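Local coordinates for ABC transporter substrate-binding protein (Rhizobium radiobacter, PDB 6TFX), which binds the mannityl-opine mannopinic acid as the periplasmic solute-binding component of an ABC importer in a plant-associated bacterium, at residues Y36-R41 with E53-E58; V86-V91 with K122-T127. All blocks are in the same frame, centred on the assembly; numbering follows the deposited sequence.

Contact 1. Residues Y36-R41 with E53-E58; sequences YGALVR and EADLAE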
loop_
_atom_site.group_PDB
_atom_site.type_symbol
_atom_site.label_atom_id
_atom_site.label_comp_id
_atom_site.label_asym_id
_atom_site.label_seq_id
_atom_site.Cartn_x
_atom_site.Cartn_y
_atom_site.Cartn_z
ATOM N N TYR A 36 -6.108 11.506 9.486
ATOM C CA TYR A 36 -7.209 11.898 8.626
ATOM C C TYR A 36 -8.375 10.923 8.648
ATOM O O TYR A 36 -8.237 9.744 9.042
ATOM C CB TYR A 36 -6.705 11.931 7.186
ATOM C CG TYR A 36 -5.590 12.911 6.931
ATOM C CD1 TYR A 36 -5.864 14.242 6.635
ATOM C CD2 TYR A 36 -4.257 12.504 6.945
ATOM C CE1 TYR A 36 -4.839 15.152 6.382
ATOM C CE2 TYR A 36 -3.223 13.405 6.695
ATOM C CZ TYR A 36 -3.522 14.724 6.387
ATOM O OH TYR A 36 -2.515 15.608 6.077
ATOM N N GLY A 37 -9.482 11.414 8.110
ATOM C CA GLY A 37 -10.685 10.631 7.829
ATOM C C GLY A 37 -11.142 10.889 6.401
ATOM O O GLY A 37 -10.482 11.622 5.645
ATOM N N ALA A 38 -12.285 10.322 6.022
ATOM C CA ALA A 38 -12.785 10.480 4.663
ATOM C C ALA A 38 -14.320 10.603 4.697
ATOM O O ALA A 38 -14.916 10.640 5.784
ATOM C CB ALA A 38 -12.347 9.275 3.835
ATOM N N LEU A 39 -14.973 10.638 3.520
ATOM C CA LEU A 39 -16.446 10.648 3.504
ATOM C C LEU A 39 -16.986 9.372 4.175
ATOM O O LEU A 39 -17.935 9.425 4.958
ATOM C CB LEU A 39 -16.945 10.702 2.068
ATOM C CG LEU A 39 -16.860 12.092 1.404
ATOM C CD1 LEU A 39 -17.100 11.989 -0.106
ATOM C CD2 LEU A 39 -17.866 13.062 2.028
ATOM N N VAL A 40 -16.366 8.229 3.860
ATOM C CA VAL A 40 -16.761 6.910 4.413
ATOM C C VAL A 40 -15.496 6.204 4.873
ATOM O O VAL A 40 -14.394 6.658 4.564
ATOM C CB VAL A 40 -17.561 6.073 3.368
ATOM C CG1 VAL A 40 -18.852 6.780 2.970
ATOM C CG2 VAL A 40 -16.725 5.790 2.108
ATOM N N ARG A 41 -15.625 5.066 5.583
ATOM C CA ARG A 41 -14.385 4.441 5.991
ATOM C C ARG A 41 -14.553 2.956 6.043
ATOM O O ARG A 41 -15.666 2.472 6.206
ATOM C CB ARG A 41 -13.985 4.937 7.398
ATOM C CG ARG A 41 -14.970 4.490 8.512
ATOM C CD ARG A 41 -14.334 4.755 9.855
ATOM N NE ARG A 41 -15.157 4.317 10.975
ATOM C CZ ARG A 41 -14.778 4.448 12.238
ATOM N NH1 ARG A 41 -13.590 4.980 12.530
ATOM N NH2 ARG A 41 -15.576 4.048 13.223
ATOM N N GLU A 53 -18.443 1.981 6.008
ATOM C CA GLU A 53 -19.484 2.607 6.829
ATOM C C GLU A 53 -19.315 4.141 6.830
ATOM O O GLU A 53 -18.287 4.653 6.387
ATOM C CB GLU A 53 -19.402 2.071 8.274
ATOM C CG GLU A 53 -18.031 2.206 8.927
ATOM C CD GLU A 53 -17.885 1.723 10.364
ATOM O OE1 GLU A 53 -18.285 0.576 10.676
ATOM O OE2 GLU A 53 -17.339 2.497 11.181
ATOM N N ALA A 54 -20.291 4.863 7.391
ATOM C CA ALA A 54 -20.226 6.334 7.448
ATOM C C ALA A 54 -18.973 6.861 8.202
ATOM O O ALA A 54 -18.550 6.271 9.203
ATOM C CB ALA A 54 -21.467 6.866 8.143
ATOM N N ASP A 55 -18.425 8.006 7.757
ATOM C CA ASP A 55 -17.297 8.675 8.454
ATOM C C ASP A 55 -17.706 10.169 8.463
ATOM O O ASP A 55 -18.668 10.511 9.156
ATOM C CB ASP A 55 -15.938 8.428 7.761
ATOM C CG ASP A 55 -14.698 8.653 8.632
ATOM O OD1 ASP A 55 -14.847 8.730 9.877
ATOM O OD2 ASP A 55 -13.564 8.739 8.063
ATOM N N LEU A 56 -17.098 11.029 7.614
ATOM C CA LEU A 56 -17.545 12.438 7.560
ATOM C C LEU A 56 -18.993 12.527 7.048
ATOM O O LEU A 56 -19.766 13.370 7.521
ATOM C CB LEU A 56 -16.618 13.244 6.654
ATOM C CG LEU A 56 -17.070 14.655 6.297
ATOM C CD1 LEU A 56 -17.125 15.588 7.549
ATOM C CD2 LEU A 56 -16.134 15.228 5.262
ATOM N N ALA A 57 -19.347 11.675 6.051
ATOM C CA ALA A 57 -20.726 11.632 5.526
ATOM C C ALA A 57 -21.598 10.839 6.491
ATOM O O ALA A 57 -21.264 9.696 6.799
ATOM C CB ALA A 57 -20.763 10.964 4.165
ATOM N N GLU A 58 -22.711 11.413 6.950
ATOM C CA GLU A 58 -23.591 10.648 7.842
ATOM C C GLU A 58 -24.527 9.737 7.016
ATOM O O GLU A 58 -24.994 8.717 7.519
ATOM C CB GLU A 58 -24.388 11.568 8.781
ATOM C CG GLU A 58 -25.242 12.601 8.072
ATOM C CD GLU A 58 -25.994 13.550 8.986
ATOM O OE1 GLU A 58 -25.795 13.482 10.221
ATOM O OE2 GLU A 58 -26.781 14.372 8.463
#

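Contact 2. Residues V86-V91 with K122-T127; sequences VTADDV and KTVRIT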
loop_
_atom_site.group_PDB
_atom_site.type_symbol
_atom_site.label_atom_id
_atom_site.label_comp_id
_atom_site.label_asym_id
_atom_site.label_seq_id
_atom_site.Cartn_x
_atom_site.Cartn_y
_atom_site.Cartn_z
ATOM N N VAL A 86 -15.643 21.140 9.198
ATOM C CA VAL A 86 -15.363 20.551 7.883
ATOM C C VAL A 86 -16.594 20.847 7.007
ATOM O O VAL A 86 -17.730 20.556 7.414
ATOM C CB VAL A 86 -15.142 19.026 8.010
ATOM C CG1 VAL A 86 -14.848 18.415 6.638
ATOM C CG2 VAL A 86 -14.011 18.729 8.986
ATOM N N THR A 87 -16.367 21.377 5.804
ATOM C CA THR A 87 -17.481 21.735 4.916
ATOM C C THR A 87 -17.399 21.002 3.596
ATOM O O THR A 87 -16.344 20.472 3.230
ATOM C CB THR A 87 -17.472 23.253 4.598
ATOM O OG1 THR A 87 -16.320 23.549 3.799
ATOM C CG2 THR A 87 -17.530 24.124 5.857
ATOM N N ALA A 88 -18.489 21.083 2.830
ATOM C CA ALA A 88 -18.536 20.536 1.472
ATOM C C ALA A 88 -17.425 21.165 0.600
ATOM O O ALA A 88 -16.848 20.459 -0.236
ATOM C CB ALA A 88 -19.895 20.802 0.853
ATOM N N ASP A 89 -17.058 22.468 0.832
ATOM C CA ASP A 89 -15.961 23.066 0.051
ATOM C C ASP A 89 -14.620 22.334 0.263
ATOM O O ASP A 89 -13.819 22.255 -0.667
ATOM C CB ASP A 89 -15.806 24.559 0.380
ATOM C CG ASP A 89 -16.872 25.462 -0.257
ATOM O OD1 ASP A 89 -17.665 24.964 -1.104
ATOM O OD2 ASP A 89 -16.901 26.667 0.075
ATOM N N ASP A 90 -14.366 21.824 1.486
ATOM C CA ASP A 90 -13.138 21.061 1.750
ATOM C C ASP A 90 -13.168 19.748 0.966
ATOM O O ASP A 90 -12.136 19.306 0.466
ATOM C CB ASP A 90 -13.025 20.730 3.251
ATOM C CG ASP A 90 -12.782 21.955 4.103
ATOM O OD1 ASP A 90 -11.917 22.779 3.724
ATOM O OD2 ASP A 90 -13.444 22.081 5.171
ATOM N N VAL A 91 -14.353 19.098 0.904
ATOM C CA VAL A 91 -14.499 17.830 0.178
ATOM C C VAL A 91 -14.263 18.051 -1.312
ATOM O O VAL A 91 -13.539 17.275 -1.940
ATOM C CB VAL A 91 -15.861 17.161 0.460
ATOM C CG1 VAL A 91 -16.048 15.911 -0.400
ATOM C CG2 VAL A 91 -15.998 16.832 1.948
ATOM N N LYS A 122 -23.164 21.439 3.756
ATOM C CA LYS A 122 -23.184 20.064 4.268
ATOM C C LYS A 122 -23.647 19.022 3.232
ATOM O O LYS A 122 -24.091 17.946 3.616
ATOM C CB LYS A 122 -24.023 19.976 5.570
ATOM C CG LYS A 122 -25.513 20.334 5.395
ATOM C CD LYS A 122 -26.297 20.256 6.708
ATOM C CE LYS A 122 -27.663 20.893 6.602
ATOM N NZ LYS A 122 -28.756 19.887 6.653
ATOM N N THR A 123 -23.602 19.352 1.938
ATOM C CA THR A 123 -24.067 18.429 0.907
ATOM C C THR A 123 -23.089 18.451 -0.261
ATOM O O THR A 123 -22.831 19.519 -0.819
ATOM C CB THR A 123 -25.492 18.816 0.446
ATOM O OG1 THR A 123 -26.346 18.874 1.591
ATOM C CG2 THR A 123 -26.067 17.838 -0.572
ATOM N N VAL A 124 -22.572 17.257 -0.633
ATOM C CA VAL A 124 -21.621 17.087 -1.734
ATOM C C VAL A 124 -22.286 16.218 -2.800
ATOM O O VAL A 124 -22.805 15.146 -2.477
ATOM C CB VAL A 124 -20.322 16.392 -1.222
ATOM C CG1 VAL A 124 -19.366 16.101 -2.385
ATOM C CG2 VAL A 124 -19.627 17.247 -0.163
ATOM N N ARG A 125 -22.222 16.652 -4.061
ATOM C CA ARG A 125 -22.759 15.877 -5.166
ATOM C C ARG A 125 -21.571 15.432 -6.017
ATOM O O ARG A 125 -20.799 16.266 -6.473
ATOM C CB ARG A 125 -23.712 16.719 -6.015
ATOM C CG ARG A 125 -24.318 15.969 -7.216
ATOM C CD ARG A 125 -25.130 16.903 -8.118
ATOM N NE ARG A 125 -26.260 17.489 -7.407
ATOM C CZ ARG A 125 -26.853 18.631 -7.744
ATOM N NH1 ARG A 125 -26.423 19.326 -8.793
ATOM N NH2 ARG A 125 -27.875 19.090 -7.032
ATOM N N ILE A 126 -21.442 14.118 -6.229
ATOM C CA ILE A 126 -20.375 13.562 -7.073
ATOM C C ILE A 126 -21.065 12.980 -8.312
ATOM O O ILE A 126 -21.952 12.139 -8.185
ATOM C CB ILE A 126 -19.576 12.462 -6.327
ATOM C CG1 ILE A 126 -18.897 13.068 -5.067
ATOM C CG2 ILE A 126 -18.552 11.798 -7.265
ATOM C CD1 ILE A 126 -18.245 12.069 -4.156
ATOM N N THR A 127 -20.664 13.446 -9.494
ATOM C CA THR A 127 -21.233 12.960 -10.749
ATOM C C THR A 127 -20.127 12.151 -11.422
ATOM O O THR A 127 -18.970 12.594 -11.489
ATOM C CB THR A 127 -21.649 14.153 -11.637
ATOM O OG1 THR A 127 -22.629 14.928 -10.938
ATOM C CG2 THR A 127 -22.231 13.704 -13.001
#

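Contact 1. Residues Y36-R41 with E53-E58
Arg41 and Glu53 form the hydrogen-bonded pair of a short antiparallel beta hairpin, strands 40-41 and 53-54, with Arg41 N 2.8 Å from Glu53 O and Glu53 N returning the bond to Arg41 O. Beyond this pair, Leu39 O accepts from both Asp55 N and Ala57 N. The Ala57 N-H arrives in the carbonyl plane on a lone pair, the Asp55 N-H 31° out of that plane. Ala38 O takes Leu56 N at 2.9 Å.

Among the charged groups, Asp55 holds CG anti to its backbone N (chi1 -160°), and its OD2 accepts Ala38 N at 2.9 Å in a nearly straight bond; the short acidic side chain suits this buried backbone N-H. Its other oxygen, OD1, makes a salt bridge with Arg191. Arg41, long and extended from CG to NE, carries its charge across to Glu53 in a salt bridge, NE 2.8 Å from OE2, the guanidinium and carboxylate planes 43° apart; NH2 adds a weak bond to the same oxygen.

Apolar contact is lighter: Leu39 CD2 lies 4.2 Å from Ala57 CB, whose small methyl also touches Leu39 O. Leu39 and Leu56 face strand 68-73 at Leu73 and lie beside helix 88-98, while Val40 and Ala54 touch Trp60 of strand 57-62.

Contact 2. Residues V86-V91 with K122-T127
Ala88 and Val91, one turn apart at the start of helix 88-98, pack on Val124 of strand 123-128, a helix-on-sheet contact in which the first turn lies against an inner strand of a four-stranded antiparallel sheet. Val124 CG2 is the shared point of contact, 3.7 Å from Ala88 CB and 3.8 Å from Val91 CB. Its other methyl, CG1, meets Val91 CG1 at 3.9 Å. With CG1 anti to the backbone N (chi1 175°), Val124 brings both methyls to the helix; the two valines cross at a slant. A branched valine suits the strand because one residue offers two methyls to the helix; alanine suits the first turn because its single methyl lets the backbone come close, Ala88 CB lying 3.6 Å from Thr123 O.

Around this apolar shell, Val116 of strand 113-118 also touches Val124, and Ala118 touches Ala88. Val91 is further covered by Leu73. Thr123 starts its side chain away from the helix, and its OG1 is hydrogen-bonded to Asp120 OD1 and Lys72 NZ.

The helix start is fixed by a capping box, for which threonine at the N-cap and aspartate three residues on are apt. Outside the box, Asp90 OD2 accepts from Trp79 NE1, and OD1 from Lys150 N. Within the box, Asp90 N gives a weak bond to Thr87 OG1, while Thr87 N donates almost straight to Asp90 OD2 at 3.1 Å.

Overall arrangement
Contact 1 closes before contact 2 opens along the chain, yet their centres lie about 12 Å apart and their side chains meet directly. Leu56 CD2 packs 3.7 Å from Val91 CG2 and equally close to Val86 CG1. On the hairpin's other segment, Leu39 CD1 comes 4.1 Å from Val91 CG1 and 4.2 Å from Ile126 CD1. The first turn of the helix is thus shared between the two contacts. Both reach the sheet 57-62, 68-73, 123-128 and 113-118: residues 53-58 run into its edge strand, and residues 122-127 supply an inner one. Both lie away from the mannopinic acid pocket and the Cys418 and Cys453 magnesium site, as structural packing.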